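Local coordinates for protein isatin hydrolase (Ralstonia solanacearum, PDB 5NMP) that hydrolyses isatin, probably by opening its cyclic amide to give isatinate, and binds manganese at its active site, at residues 40-43 with 44-47; 133-136 with 137-140; 213-216 with 217-221. All blocks are in the same frame, centred on the assembly; numbering follows the deposited sequence.

Interaction 1 of 3, residues 40-43 with 44-47; sequences QLPS and QFGQ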
ATOM      1  N   GLN A  40      -3.726 -22.870   6.668  1.00 73.81           N
ATOM      2  CA  GLN A  40      -3.802 -23.657   7.894  1.00 75.92           C
ATOM      3  C   GLN A  40      -2.574 -24.545   8.067  1.00 72.19           C
ATOM      4  O   GLN A  40      -2.209 -25.308   7.170  1.00 70.71           O
ATOM      5  CB  GLN A  40      -5.077 -24.503   7.917  1.00 85.72           C
ATOM      6  CG  GLN A  40      -6.349 -23.685   8.078  1.00 95.21           C
ATOM      7  CD  GLN A  40      -7.553 -24.530   8.453  1.00106.48           C
ATOM      8  OE1 GLN A  40      -7.481 -25.759   8.483  1.00112.06           O
ATOM      9  NE2 GLN A  40      -8.669 -23.872   8.745  1.00108.49           N
ATOM     10  N   LEU A  41      -1.940 -24.421   9.231  1.00 68.10           N
ATOM     11  CA  LEU A  41      -0.776 -25.221   9.591  1.00 63.36           C
ATOM     12  C   LEU A  41      -1.213 -26.402  10.449  1.00 65.18           C
ATOM     13  O   LEU A  41      -2.339 -26.407  10.951  1.00 67.32           O
ATOM     14  CB  LEU A  41       0.246 -24.367  10.346  1.00 57.01           C
ATOM     15  CG  LEU A  41       0.685 -23.056   9.702  1.00 56.00           C
ATOM     16  CD1 LEU A  41       1.766 -22.408  10.547  1.00 56.00           C
ATOM     17  CD2 LEU A  41       1.172 -23.294   8.287  1.00 60.79           C
ATOM     18  N   PRO A  42      -0.335 -27.409  10.614  1.00 64.40           N
ATOM     19  CA  PRO A  42      -0.600 -28.499  11.560  1.00 64.53           C
ATOM     20  C   PRO A  42      -1.015 -27.985  12.940  1.00 65.59           C
ATOM     21  O   PRO A  42      -0.568 -26.914  13.356  1.00 57.46           O
ATOM     22  CB  PRO A  42       0.741 -29.229  11.626  1.00 65.47           C
ATOM     23  CG  PRO A  42       1.314 -29.035  10.268  1.00 62.04           C
ATOM     24  CD  PRO A  42       0.881 -27.664   9.819  1.00 67.36           C
ATOM     25  N   SER A  43      -1.856 -28.750  13.632  1.00 65.60           N
ATOM     26  CA  SER A  43      -2.522 -28.284  14.847  1.00 65.89           C
ATOM     27  C   SER A  43      -1.573 -27.874  15.974  1.00 67.83           C
ATOM     28  O   SER A  43      -1.964 -27.139  16.882  1.00 70.60           O
ATOM     29  CB  SER A  43      -3.475 -29.365  15.359  1.00 70.65           C
ATOM     30  OG  SER A  43      -2.773 -30.555  15.668  1.00 78.85           O
ATOM     31  N   GLN A  44      -0.330 -28.343  15.913  1.00 64.96           N
ATOM     32  CA  GLN A  44       0.643 -28.049  16.959  1.00 62.51           C
ATOM     33  C   GLN A  44       1.171 -26.616  16.880  1.00 63.55           C
ATOM     34  O   GLN A  44       1.819 -26.139  17.806  1.00 69.97           O
ATOM     35  CB  GLN A  44       1.810 -29.031  16.886  1.00 64.23           C
ATOM     36  CG  GLN A  44       2.686 -28.855  15.658  1.00 69.68           C
ATOM     37  CD  GLN A  44       2.802 -30.121  14.836  1.00 77.24           C
ATOM     38  OE1 GLN A  44       1.796 -30.747  14.494  1.00 81.95           O
ATOM     39  NE2 GLN A  44       4.033 -30.512  14.519  1.00 76.68           N
ATOM     40  N   PHE A  45       0.892 -25.935  15.774  1.00 58.77           N
ATOM     41  CA  PHE A  45       1.378 -24.571  15.580  1.00 57.68           C
ATOM     42  C   PHE A  45       0.284 -23.520  15.777  1.00 56.26           C
ATOM     43  O   PHE A  45      -0.907 -23.829  15.745  1.00 58.26           O
ATOM     44  CB  PHE A  45       1.984 -24.413  14.183  1.00 53.22           C
ATOM     45  CG  PHE A  45       3.074 -25.395  13.876  1.00 61.75           C
ATOM     46  CD1 PHE A  45       4.202 -25.472  14.673  1.00 61.80           C
ATOM     47  CD2 PHE A  45       2.981 -26.230  12.776  1.00 64.76           C
ATOM     48  CE1 PHE A  45       5.212 -26.374  14.386  1.00 62.36           C
ATOM     49  CE2 PHE A  45       3.988 -27.134  12.484  1.00 65.86           C
ATOM     50  CZ  PHE A  45       5.104 -27.202  13.290  1.00 60.19           C
ATOM     51  N   GLY A  46       0.704 -22.275  15.978  1.00 50.32           N
ATOM     52  CA  GLY A  46      -0.218 -21.156  16.036  1.00 48.62           C
ATOM     53  C   GLY A  46      -0.768 -20.853  14.655  1.00 57.46           C
ATOM     54  O   GLY A  46      -0.059 -20.977  13.656  1.00 55.85           O
ATOM     55  N   GLN A  47      -2.031 -20.446  14.596  1.00 56.88           N
ATOM     56  CA  GLN A  47      -2.713 -20.251  13.320  1.00 55.49           C
ATOM     57  C   GLN A  47      -2.971 -18.778  13.015  1.00 50.60           C
ATOM     58  O   GLN A  47      -3.194 -17.977  13.920  1.00 54.64           O
ATOM     59  CB  GLN A  47      -4.038 -21.016  13.310  1.00 49.37           C
ATOM     60  CG  GLN A  47      -3.919 -22.478  13.704  1.00 51.80           C
ATOM     61  CD  GLN A  47      -3.166 -23.302  12.681  1.00 56.52           C
ATOM     62  OE1 GLN A  47      -3.192 -23.007  11.486  1.00 56.20           O
ATOM     63  NE2 GLN A  47      -2.486 -24.343  13.145  1.00 57.84           N
TER

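Interaction 2 of 3, residues 133-136 with 137-140; sequences QAWE and QRHG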
ATOM      1  N   GLN A 133      17.889 -20.404 -16.934  1.00 60.99           N
ATOM      2  CA  GLN A 133      18.931 -20.073 -17.905  1.00 59.66           C
ATOM      3  C   GLN A 133      18.416 -20.116 -19.341  1.00 59.55           C
ATOM      4  O   GLN A 133      18.922 -19.407 -20.211  1.00 62.58           O
ATOM      5  CB  GLN A 133      20.126 -21.015 -17.748  1.00 62.80           C
ATOM      6  CG  GLN A 133      20.965 -20.744 -16.510  1.00 67.14           C
ATOM      7  CD  GLN A 133      22.128 -21.708 -16.367  1.00 74.35           C
ATOM      8  OE1 GLN A 133      22.055 -22.861 -16.799  1.00 75.30           O
ATOM      9  NE2 GLN A 133      23.213 -21.238 -15.761  1.00 77.06           N
ATOM     10  N   ALA A 134      17.415 -20.955 -19.588  1.00 57.47           N
ATOM     11  CA  ALA A 134      16.782 -21.017 -20.900  1.00 60.27           C
ATOM     12  C   ALA A 134      15.932 -19.772 -21.131  1.00 61.39           C
ATOM     13  O   ALA A 134      15.826 -19.277 -22.253  1.00 66.51           O
ATOM     14  CB  ALA A 134      15.936 -22.271 -21.028  1.00 57.54           C
ATOM     15  N   TRP A 135      15.330 -19.276 -20.054  1.00 56.92           N
ATOM     16  CA  TRP A 135      14.526 -18.059 -20.097  1.00 53.84           C
ATOM     17  C   TRP A 135      15.385 -16.865 -20.501  1.00 57.86           C
ATOM     18  O   TRP A 135      14.973 -16.045 -21.322  1.00 59.26           O
ATOM     19  CB  TRP A 135      13.865 -17.811 -18.738  1.00 48.07           C
ATOM     20  CG  TRP A 135      12.961 -16.612 -18.691  1.00 56.59           C
ATOM     21  CD1 TRP A 135      11.612 -16.593 -18.902  1.00 59.23           C
ATOM     22  CD2 TRP A 135      13.339 -15.260 -18.396  1.00 57.24           C
ATOM     23  NE1 TRP A 135      11.128 -15.315 -18.766  1.00 57.71           N
ATOM     24  CE2 TRP A 135      12.168 -14.476 -18.456  1.00 57.10           C
ATOM     25  CE3 TRP A 135      14.553 -14.633 -18.093  1.00 54.43           C
ATOM     26  CZ2 TRP A 135      12.176 -13.102 -18.223  1.00 56.59           C
ATOM     27  CZ3 TRP A 135      14.558 -13.269 -17.865  1.00 52.86           C
ATOM     28  CH2 TRP A 135      13.378 -12.519 -17.930  1.00 53.23           C
ATOM     29  N   GLU A 136      16.583 -16.782 -19.926  1.00 57.57           N
ATOM     30  CA  GLU A 136      17.517 -15.702 -20.235  1.00 57.92           C
ATOM     31  C   GLU A 136      17.994 -15.752 -21.682  1.00 59.13           C
ATOM     32  O   GLU A 136      18.317 -14.719 -22.266  1.00 62.64           O
ATOM     33  CB  GLU A 136      18.723 -15.743 -19.296  1.00 56.23           C
ATOM     34  CG  GLU A 136      18.444 -15.215 -17.899  1.00 60.25           C
ATOM     35  CD  GLU A 136      19.700 -15.107 -17.053  1.00 65.69           C
ATOM     36  OE1 GLU A 136      20.676 -15.836 -17.338  1.00 68.84           O
ATOM     37  OE2 GLU A 136      19.712 -14.289 -16.107  1.00 65.01           O
ATOM     38  N   GLN A 137      18.047 -16.950 -22.256  1.00 65.24           N
ATOM     39  CA  GLN A 137      18.453 -17.108 -23.650  1.00 71.19           C
ATOM     40  C   GLN A 137      17.423 -16.503 -24.595  1.00 71.13           C
ATOM     41  O   GLN A 137      17.737 -16.167 -25.737  1.00 73.10           O
ATOM     42  CB  GLN A 137      18.673 -18.584 -23.987  1.00 79.30           C
ATOM     43  CG  GLN A 137      19.906 -19.180 -23.334  1.00 88.58           C
ATOM     44  CD  GLN A 137      21.154 -18.357 -23.597  1.00 98.47           C
ATOM     45  OE1 GLN A 137      21.453 -18.007 -24.742  1.00103.28           O
ATOM     46  NE2 GLN A 137      21.884 -18.032 -22.534  1.00 97.34           N
ATOM     47  N   ARG A 138      16.195 -16.358 -24.105  1.00 69.76           N
ATOM     48  CA  ARG A 138      15.113 -15.788 -24.896  1.00 72.22           C
ATOM     49  C   ARG A 138      14.873 -14.311 -24.577  1.00 72.96           C
ATOM     50  O   ARG A 138      14.552 -13.526 -25.468  1.00 77.40           O
ATOM     51  CB  ARG A 138      13.822 -16.584 -24.676  1.00 71.83           C
ATOM     52  CG  ARG A 138      13.769 -17.917 -25.413  1.00 75.79           C
ATOM     53  CD  ARG A 138      12.537 -18.726 -25.025  1.00 76.88           C
ATOM     54  NE  ARG A 138      12.652 -19.297 -23.684  1.00 78.80           N
ATOM     55  CZ  ARG A 138      11.691 -19.262 -22.766  1.00 80.32           C
ATOM     56  NH1 ARG A 138      10.528 -18.683 -23.040  1.00 86.72           N
ATOM     57  NH2 ARG A 138      11.891 -19.808 -21.572  1.00 73.12           N
ATOM     58  N   HIS A 139      15.038 -13.931 -23.313  1.00 72.12           N
ATOM     59  CA  HIS A 139      14.619 -12.603 -22.865  1.00 74.00           C
ATOM     60  C   HIS A 139      15.733 -11.754 -22.260  1.00 74.61           C
ATOM     61  O   HIS A 139      15.512 -10.597 -21.911  1.00 74.67           O
ATOM     62  CB  HIS A 139      13.482 -12.742 -21.856  1.00 58.22           C
ATOM     63  CG  HIS A 139      12.289 -13.464 -22.398  1.00 67.33           C
ATOM     64  ND1 HIS A 139      11.673 -14.497 -21.724  1.00 65.14           N
ATOM     65  CD2 HIS A 139      11.605 -13.308 -23.555  1.00 62.21           C
ATOM     66  CE1 HIS A 139      10.657 -14.943 -22.442  1.00 62.74           C
ATOM     67  NE2 HIS A 139      10.595 -14.238 -23.557  1.00 63.59           N
ATOM     68  N   GLY A 140      16.927 -12.324 -22.135  1.00 72.24           N
ATOM     69  CA  GLY A 140      18.061 -11.578 -21.618  1.00 67.33           C
ATOM     70  C   GLY A 140      18.325 -11.818 -20.145  1.00 57.93           C
ATOM     71  O   GLY A 140      17.525 -12.439 -19.447  1.00 54.80           O
TER

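Interaction 3 of 3, residues 213-216 with 217-221; sequences YPCH and TLMHG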
ATOM      1  N   TYR A 213      11.927 -25.528   3.062  1.00 59.78           N
ATOM      2  CA  TYR A 213      11.504 -24.213   2.579  1.00 54.39           C
ATOM      3  C   TYR A 213      12.689 -23.333   2.200  1.00 54.95           C
ATOM      4  O   TYR A 213      12.923 -22.305   2.833  1.00 54.61           O
ATOM      5  CB  TYR A 213      10.654 -23.508   3.636  1.00 55.43           C
ATOM      6  CG  TYR A 213       9.303 -24.141   3.856  1.00 62.58           C
ATOM      7  CD1 TYR A 213       8.606 -24.719   2.804  1.00 63.53           C
ATOM      8  CD2 TYR A 213       8.722 -24.163   5.116  1.00 70.13           C
ATOM      9  CE1 TYR A 213       7.367 -25.298   3.000  1.00 66.25           C
ATOM     10  CE2 TYR A 213       7.482 -24.741   5.322  1.00 73.23           C
ATOM     11  CZ  TYR A 213       6.811 -25.306   4.260  1.00 72.50           C
ATOM     12  OH  TYR A 213       5.576 -25.883   4.460  1.00 75.17           O
ATOM     13  N   PRO A 214      13.435 -23.733   1.159  1.00 53.23           N
ATOM     14  CA  PRO A 214      14.678 -23.039   0.799  1.00 49.14           C
ATOM     15  C   PRO A 214      14.479 -21.569   0.430  1.00 49.86           C
ATOM     16  O   PRO A 214      15.363 -20.756   0.698  1.00 55.06           O
ATOM     17  CB  PRO A 214      15.186 -23.834  -0.410  1.00 45.88           C
ATOM     18  CG  PRO A 214      13.978 -24.519  -0.956  1.00 48.03           C
ATOM     19  CD  PRO A 214      13.130 -24.837   0.233  1.00 48.15           C
ATOM     20  N   CYS A 215      13.342 -21.230  -0.168  1.00 46.52           N
ATOM     21  CA  CYS A 215      13.111 -19.856  -0.601  1.00 46.65           C
ATOM     22  C   CYS A 215      12.970 -18.937   0.606  1.00 48.69           C
ATOM     23  O   CYS A 215      13.636 -17.912   0.683  1.00 54.17           O
ATOM     24  CB  CYS A 215      11.875 -19.758  -1.499  1.00 41.31           C
ATOM     25  SG  CYS A 215      11.710 -18.179  -2.366  1.00 54.05           S
ATOM     26  N   HIS A 216      12.110 -19.309   1.550  1.00 45.83           N
ATOM     27  CA  HIS A 216      11.984 -18.564   2.800  1.00 48.80           C
ATOM     28  C   HIS A 216      13.317 -18.466   3.541  1.00 54.05           C
ATOM     29  O   HIS A 216      13.726 -17.382   3.956  1.00 56.68           O
ATOM     30  CB  HIS A 216      10.940 -19.209   3.713  1.00 52.27           C
ATOM     31  CG  HIS A 216       9.537 -18.772   3.429  1.00 60.55           C
ATOM     32  ND1 HIS A 216       8.723 -19.421   2.527  1.00 62.53           N
ATOM     33  CD2 HIS A 216       8.804 -17.750   3.931  1.00 63.59           C
ATOM     34  CE1 HIS A 216       7.549 -18.818   2.486  1.00 64.28           C
ATOM     35  NE2 HIS A 216       7.571 -17.800   3.327  1.00 65.24           N
ATOM     36  N   THR A 217      13.988 -19.603   3.697  1.00 49.33           N
ATOM     37  CA  THR A 217      15.224 -19.672   4.466  1.00 49.84           C
ATOM     38  C   THR A 217      16.339 -18.816   3.875  1.00 53.25           C
ATOM     39  O   THR A 217      16.990 -18.055   4.593  1.00 53.48           O
ATOM     40  CB  THR A 217      15.740 -21.122   4.578  1.00 50.71           C
ATOM     41  OG1 THR A 217      14.734 -21.948   5.176  1.00 51.03           O
ATOM     42  CG2 THR A 217      16.996 -21.170   5.427  1.00 43.75           C
ATOM     43  N   LEU A 218      16.555 -18.936   2.569  1.00 53.88           N
ATOM     44  CA  LEU A 218      17.707 -18.304   1.939  1.00 41.90           C
ATOM     45  C   LEU A 218      17.446 -16.855   1.528  1.00 46.61           C
ATOM     46  O   LEU A 218      18.335 -16.012   1.650  1.00 46.53           O
ATOM     47  CB  LEU A 218      18.164 -19.124   0.729  1.00 46.09           C
ATOM     48  CG  LEU A 218      18.596 -20.567   1.037  1.00 51.45           C
ATOM     49  CD1 LEU A 218      19.015 -21.308  -0.232  1.00 47.07           C
ATOM     50  CD2 LEU A 218      19.707 -20.617   2.085  1.00 43.92           C
ATOM     51  N   MET A 219      16.241 -16.555   1.048  1.00 44.62           N
ATOM     52  CA  MET A 219      15.923 -15.187   0.637  1.00 47.19           C
ATOM     53  C   MET A 219      15.888 -14.256   1.841  1.00 48.77           C
ATOM     54  O   MET A 219      16.544 -13.217   1.846  1.00 45.40           O
ATOM     55  CB  MET A 219      14.592 -15.124  -0.113  1.00 45.88           C
ATOM     56  CG  MET A 219      14.591 -15.862  -1.443  1.00 51.73           C
ATOM     57  SD  MET A 219      15.390 -14.950  -2.774  1.00 60.56           S
ATOM     58  CE  MET A 219      14.322 -13.537  -2.846  1.00 74.90           C
ATOM     59  N   HIS A 220      15.129 -14.630   2.866  1.00 41.18           N
ATOM     60  CA  HIS A 220      15.078 -13.833   4.085  1.00 46.01           C
ATOM     61  C   HIS A 220      16.430 -13.868   4.791  1.00 49.77           C
ATOM     62  O   HIS A 220      16.821 -12.904   5.452  1.00 52.70           O
ATOM     63  CB  HIS A 220      13.966 -14.331   5.009  1.00 42.30           C
ATOM     64  CG  HIS A 220      12.601 -14.244   4.405  1.00 60.05           C
ATOM     65  ND1 HIS A 220      12.244 -13.252   3.512  1.00 58.42           N
ATOM     66  CD2 HIS A 220      11.506 -15.028   4.546  1.00 56.35           C
ATOM     67  CE1 HIS A 220      10.992 -13.426   3.140  1.00 54.88           C
ATOM     68  NE2 HIS A 220      10.518 -14.498   3.753  1.00 54.03           N
ATOM     69  N   GLY A 221      17.148 -14.977   4.626  1.00 49.54           N
ATOM     70  CA  GLY A 221      18.473 -15.129   5.198  1.00 49.07           C
ATOM     71  C   GLY A 221      19.490 -14.232   4.519  1.00 51.82           C
ATOM     72  O   GLY A 221      20.565 -13.972   5.063  1.00 54.21           O
TER

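Interaction 1 of 3, residues 40-43 with 44-47
Gln47 folds its side chain back across the loop and meets the backbone of Leu41 with both ends of its amide. Four hydrogen bonds link 40-43 to 44-47. Leu41 N donates to Gln47 OE1 over 2.9 Å. This N-H lies in the plane of the side-chain carbonyl and uses a lone pair, with an angle of 159° at the hydrogen. In return Gln47 NE2 donates to Leu41 O at 3.0 Å. This bond is less well directed, because NE2 sits above the plane of the Leu41 carbonyl. A weak bond joins NE2 to Pro42 O, and another weak one, within 44-47, joins it to Phe45 O. Together these partners should fix the rotation of the amide. The bend in the Gln47 chain, chi2 -68°, turns the amide inward over the loop. The fourth bond is in the backbone, where Phe45 N donates to Pro42 O at 3.0 Å.

Apolar contacts gather at the Phe45 ring. Its CD2 lies 3.9 Å from Pro42 CD, which comes in at the ring edge, in plane. CD2 also touches Leu41 CB, at 4.1 Å, and the two side chains cross at about a right angle. Over one ring face lies Gln44 CG. The end of Gln44 then reaches Pro42, with OE1 beside CB.

The second subunit continues the contact. Its Trp66 meets the Phe45 ring edge-to-face, its Trp68 packs on Leu41, and it forms backbone hydrogen bonds with Gly46. The arrangement is a type I beta turn from Pro42 to Phe45, braced by a glutamine side chain, in a dimer-interface loop about 10 Å from the manganese ion, measured from the Leu41 side chain.

Interaction 2 of 3, residues 133-136 with 137-140
His139 lies against the indole of Trp135, one turn earlier in helix 129-139. This is an i to i+4 aromatic pair at the C-terminal end of a helix. The rings are edge-to-face, with the histidine edge toward the indole face. The planes meet at 65°, and the centroid of the His139 ring is 4.5 Å from that of the five-membered ring of Trp135. His139 CB adds a CH-pi contact, 3.9 Å from the centroid of the six-membered ring of Trp135 and almost on its normal. Trp135 has CG anti to its own N, chi1 -177°, and this swings the indole to the side where His139, one turn on, meets its face.

Arg138 flanks the same turn. Its chain bends at chi3, bringing NH2 beside Trp135 CA and giving NE a weak bond to Ala134 O.

The backbone sets these positions. Trp135 O accepts from His139 N at 2.9 Å and from Arg138 N at 3.1 Å. The first donor is in the carbonyl plane, the second well above it. Glu136 O takes Gly140 N at 2.8 Å. Gly140 then leaves the helix with positive phi, 98°, and its carbonyl turns back to a CA-H...O contact with Glu136 CA.

Farther out, the helix end is tied to the rest of the chain. Glu136 OE2 forms a salt bridge with Arg189 and accepts from Ile142 N. His139 O accepts from Arg239. The indole packs on Val111 and Ile113 of strand 107-114. Its NE1 donates a weak hydrogen bond to Val112 O. His139 ND1 is 3.1 Å from Trp135 NE1, but too poorly angled for a bond, and stands over the indole face near its rim.

Interaction 3 of 3, residues 213-216 with 217-221
Thr217 makes two bonds to one oxygen, Tyr213 O, at the start of helix 214-221. Thr217 N donates to Tyr213 O at 3.0 Å. Thr217 OG1 donates to the same oxygen, also at 3.0 Å, but from above the carbonyl plane. The hydroxyl gets there because OG1 is anti to the carbonyl carbon of Thr217, chi1 -57°. Tyr213 is the N-cap residue, so the pair of bonds holds the first turn.

Leu218 N follows with a bond to Pro214 O at 2.9 Å. Its CB and CG lie against that oxygen, and its side chain packs on Val182 and Ile186 of helix 179-187.

Met219 N bonds to Cys215 O at 3.0 Å. Beside this, Met219 CG touches Cys215 SG at 3.8 Å. Both side chains also reach Phe194 of strand 193-195.

His220 N bonds to His216 O at 3.3 Å. The two imidazoles lie side by side and point the same way, with planes at 72°. Their closest atoms are His216 CD2 and His220 NE2, 3.7 Å apart. Each ring is held by a partner beyond the helix. His216 ND1 bonds to Asp202 OD2, and His220 ND1 to Arg224 O.

His216 NE2 bonds to a bound succinic acid, probably from the crystallisation liquor. The arrangement is that of a helix in a beta-alpha-beta unit, between strands 193-195 and 225-228, which sets two histidines beside the manganese site, against its ligand Asp82.

The three contacts share no secondary structure element. Interaction 3 is partly buried, its helix touching strand 193-195 and helix 179-187 and its two histidines beside the metal site. Interactions 1 and 2 are surface contacts on opposite sides of the chain's centre, their own centres about 40 Å apart. Interaction 1 comes within about 6 Å of interaction 3 at the nearest atoms but does not touch it. A loop without regular structure relies on a side-chain amide and on the second subunit. Both helical contacts use backbone bonds. Interaction 3 runs along a whole short helix from its N-cap, and interaction 2 adds an edge-to-face ring pair at a helix end beside strand 107-114.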